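PDB 4Q5F: glutathione S-transferase 1, which conjugates reduced glutathione to a wide range of hydrophobic electrophiles, both foreign and endogenous, and can also act as a glutathione peroxidase. Local coordinates for residues F41-L46 and K207-E212. Sequence-based numbering, arbitrary orientation.
Sequences FEDNRL and KKWIAE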
ATOM      1  N   PHE B  41     -18.548  13.968  -9.924  1.00 22.84           N
ATOM      2  CA  PHE B  41     -18.600  13.486  -8.550  1.00 23.32           C
ATOM      3  C   PHE B  41     -18.709  14.675  -7.610  1.00 18.80           C
ATOM      4  O   PHE B  41     -18.352  15.792  -7.979  1.00 21.54           O
ATOM      5  CB  PHE B  41     -17.327  12.709  -8.221  1.00 23.64           C
ATOM      6  CG  PHE B  41     -16.108  13.577  -8.116  1.00 17.69           C
ATOM      7  CD1 PHE B  41     -15.476  14.046  -9.256  1.00 20.28           C
ATOM      8  CD2 PHE B  41     -15.605  13.942  -6.879  1.00 20.12           C
ATOM      9  CE1 PHE B  41     -14.356  14.853  -9.164  1.00 17.33           C
ATOM     10  CE2 PHE B  41     -14.485  14.748  -6.781  1.00 22.63           C
ATOM     11  CZ  PHE B  41     -13.861  15.204  -7.926  1.00 21.75           C
ATOM     12  N   GLU B  42     -19.198  14.439  -6.397  1.00 18.83           N
ATOM     13  CA  GLU B  42     -19.218  15.486  -5.383  1.00 28.92           C
ATOM     14  C   GLU B  42     -17.857  15.590  -4.711  1.00 26.82           C
ATOM     15  O   GLU B  42     -17.444  14.691  -3.976  1.00 22.90           O
ATOM     16  CB  GLU B  42     -20.298  15.230  -4.332  1.00 29.39           C
ATOM     17  CG  GLU B  42     -20.209  16.182  -3.139  1.00 32.95           C
ATOM     18  CD  GLU B  42     -21.410  16.099  -2.215  1.00 43.05           C
ATOM     19  OE1 GLU B  42     -22.464  15.581  -2.642  1.00 50.36           O
ATOM     20  OE2 GLU B  42     -21.298  16.555  -1.057  1.00 50.98           O
ATOM     21  N   ASP B  43     -17.166  16.692  -4.973  1.00 26.53           N
ATOM     22  CA  ASP B  43     -15.882  16.957  -4.347  1.00 23.98           C
ATOM     23  C   ASP B  43     -16.116  17.590  -2.980  1.00 30.32           C
ATOM     24  O   ASP B  43     -15.914  18.792  -2.795  1.00 30.31           O
ATOM     25  CB  ASP B  43     -15.042  17.877  -5.238  1.00 24.35           C
ATOM     26  CG  ASP B  43     -13.606  18.008  -4.760  1.00 27.88           C
ATOM     27  OD1 ASP B  43     -13.224  17.308  -3.798  1.00 25.31           O
ATOM     28  OD2 ASP B  43     -12.852  18.802  -5.359  1.00 24.75           O
ATOM     29  N   ASN B  44     -16.550  16.772  -2.025  1.00 25.26           N
ATOM     30  CA  ASN B  44     -16.874  17.264  -0.692  1.00 21.42           C
ATOM     31  C   ASN B  44     -15.622  17.606   0.100  1.00 26.28           C
ATOM     32  O   ASN B  44     -15.044  16.750   0.769  1.00 26.25           O
ATOM     33  CB  ASN B  44     -17.701  16.242   0.087  1.00 21.40           C
ATOM     34  CG  ASN B  44     -18.094  16.745   1.465  1.00 29.37           C
ATOM     35  OD1 ASN B  44     -18.200  17.951   1.688  1.00 29.78           O
ATOM     36  ND2 ASN B  44     -18.304  15.823   2.399  1.00 24.15           N
ATOM     37  N   ARG B  45     -15.209  18.863   0.020  1.00 23.24           N
ATOM     38  CA  ARG B  45     -14.062  19.332   0.776  1.00 23.03           C
ATOM     39  C   ARG B  45     -14.521  19.787   2.159  1.00 29.80           C
ATOM     40  O   ARG B  45     -15.356  20.682   2.291  1.00 38.69           O
ATOM     41  CB  ARG B  45     -13.345  20.437   0.003  1.00 26.70           C
ATOM     42  CG  ARG B  45     -12.767  19.926  -1.318  1.00 30.53           C
ATOM     43  CD  ARG B  45     -12.325  21.046  -2.236  1.00 28.91           C
ATOM     44  NE  ARG B  45     -10.873  21.067  -2.419  1.00 32.13           N
ATOM     45  CZ  ARG B  45     -10.229  20.698  -3.524  1.00 28.75           C
ATOM     46  NH1 ARG B  45     -10.886  20.271  -4.597  1.00 25.74           N
ATOM     47  NH2 ARG B  45      -8.906  20.763  -3.562  1.00 33.93           N
ATOM     48  N   LEU B  46     -13.967  19.147   3.184  1.00 33.16           N
ATOM     49  CA  LEU B  46     -14.488  19.231   4.542  1.00 26.79           C
ATOM     50  C   LEU B  46     -13.782  20.312   5.355  1.00 34.35           C
ATOM     51  O   LEU B  46     -12.555  20.418   5.337  1.00 34.52           O
ATOM     52  CB  LEU B  46     -14.313  17.875   5.231  1.00 24.28           C
ATOM     53  CG  LEU B  46     -15.143  17.579   6.480  1.00 24.61           C
ATOM     54  CD1 LEU B  46     -16.556  17.158   6.100  1.00 28.57           C
ATOM     55  CD2 LEU B  46     -14.468  16.505   7.317  1.00 24.64           C
ATOM     56  N   LYS B 207      -4.708  19.040 -17.418  1.00 29.10           N
ATOM     57  CA  LYS B 207      -4.264  20.409 -17.633  1.00 28.05           C
ATOM     58  C   LYS B 207      -5.365  21.382 -17.240  1.00 28.55           C
ATOM     59  O   LYS B 207      -5.109  22.415 -16.623  1.00 32.31           O
ATOM     60  CB  LYS B 207      -3.889  20.612 -19.100  1.00 29.93           C
ATOM     61  CG  LYS B 207      -3.142  21.902 -19.371  1.00 35.81           C
ATOM     62  CD  LYS B 207      -2.771  22.022 -20.840  1.00 40.24           C
ATOM     63  N   LYS B 208      -6.597  21.038 -17.603  1.00 27.94           N
ATOM     64  CA  LYS B 208      -7.749  21.850 -17.254  1.00 33.75           C
ATOM     65  C   LYS B 208      -7.927  21.888 -15.742  1.00 36.26           C
ATOM     66  O   LYS B 208      -8.017  22.961 -15.147  1.00 31.16           O
ATOM     67  CB  LYS B 208      -9.013  21.295 -17.917  1.00 32.60           C
ATOM     68  N   TRP B 209      -7.960  20.711 -15.125  1.00 21.81           N
ATOM     69  CA  TRP B 209      -8.192  20.600 -13.688  1.00 24.57           C
ATOM     70  C   TRP B 209      -7.167  21.379 -12.866  1.00 30.12           C
ATOM     71  O   TRP B 209      -7.523  22.071 -11.911  1.00 31.61           O
ATOM     72  CB  TRP B 209      -8.181  19.134 -13.258  1.00 25.47           C
ATOM     73  CG  TRP B 209      -8.258  18.959 -11.774  1.00 29.37           C
ATOM     74  CD1 TRP B 209      -7.416  18.226 -10.990  1.00 27.69           C
ATOM     75  CD2 TRP B 209      -9.221  19.544 -10.892  1.00 26.40           C
ATOM     76  NE1 TRP B 209      -7.802  18.310  -9.674  1.00 29.12           N
ATOM     77  CE2 TRP B 209      -8.909  19.114  -9.587  1.00 30.58           C
ATOM     78  CE3 TRP B 209     -10.321  20.385 -11.079  1.00 24.44           C
ATOM     79  CZ2 TRP B 209      -9.654  19.499  -8.476  1.00 29.05           C
ATOM     80  CZ3 TRP B 209     -11.061  20.765  -9.975  1.00 23.02           C
ATOM     81  CH2 TRP B 209     -10.725  20.322  -8.690  1.00 25.68           C
ATOM     82  N   ILE B 210      -5.896  21.256 -13.235  1.00 29.59           N
ATOM     83  CA  ILE B 210      -4.821  21.927 -12.512  1.00 29.21           C
ATOM     84  C   ILE B 210      -5.005  23.444 -12.543  1.00 31.89           C
ATOM     85  O   ILE B 210      -4.656  24.140 -11.589  1.00 34.84           O
ATOM     86  CB  ILE B 210      -3.433  21.532 -13.078  1.00 27.45           C
ATOM     87  CG1 ILE B 210      -3.118  20.082 -12.689  1.00 34.88           C
ATOM     88  CG2 ILE B 210      -2.335  22.481 -12.572  1.00 25.66           C
ATOM     89  CD1 ILE B 210      -1.742  19.587 -13.098  1.00 39.17           C
ATOM     90  N   ALA B 211      -5.568  23.948 -13.637  1.00 33.73           N
ATOM     91  CA  ALA B 211      -5.763  25.385 -13.810  1.00 29.05           C
ATOM     92  C   ALA B 211      -6.884  25.921 -12.917  1.00 27.11           C
ATOM     93  O   ALA B 211      -6.806  27.046 -12.422  1.00 41.90           O
ATOM     94  CB  ALA B 211      -6.053  25.705 -15.275  1.00 27.40           C
ATOM     95  N   GLU B 212      -7.913  25.105 -12.701  1.00 26.45           N
ATOM     96  CA  GLU B 212      -9.134  25.546 -12.025  1.00 33.58           C
ATOM     97  C   GLU B 212      -9.153  25.176 -10.546  1.00 34.33           C
ATOM     98  O   GLU B 212      -9.810  25.842  -9.746  1.00 31.91           O
ATOM     99  CB  GLU B 212     -10.368  24.928 -12.694  1.00 34.96           C
ATOM    100  CG  GLU B 212     -10.391  25.038 -14.210  1.00 46.88           C
ATOM    101  CD  GLU B 212     -11.526  24.254 -14.843  1.00 63.96           C
ATOM    102  OE1 GLU B 212     -12.272  23.576 -14.104  1.00 69.86           O
ATOM    103  OE2 GLU B 212     -11.670  24.314 -16.084  1.00 70.52           O
TER
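Trp209 reaches from helix 204-212 toward strand 42-46 and brings the benzo end of its indole up to the charged pair Asp43 and Arg45. Arg45 NH1 sits at the ring edge, near the indole plane, 4.1 Å from Trp209 CH2; with the planes 47° apart, the guanidinium does not lie flat over the ring. Asp43 OD2 comes to 4.2 Å from the same Trp209 CH2, approaching obliquely. With CG anti to the backbone N (chi1 173°), the indole extends from its helix and crosses a little under half of the 12.6 Å between Asp43 CA and Trp209 CA; the side chains of the strand bridge the rest. Arg45 NH1 and Asp43 OD2 form a salt bridge at 2.6 Å, although the hydrogen bond within it is bent and weak. The contact, a small surface one of 70 Å² counting both sides, joins the two domains of the GST fold: strand 42-46 is an outermost strand of the thioredoxin-like N-terminal sheet, whereas helix 204-212 belongs to the all-helical C-terminal domain. Helix 27-37 of the first domain borders the contact: its Arg31 makes a second salt bridge, to Asp43 OD1, and its His35 stacks on Trp209. Trp209 NE1, at the pyrrole end, hydrogen-bonds to Glu28 OE2; Arg45 NH2 hydrogen-bonds to the backbone oxygen of Asp22. The side chain of Arg45 stays about 13 Å from a bound glutathione.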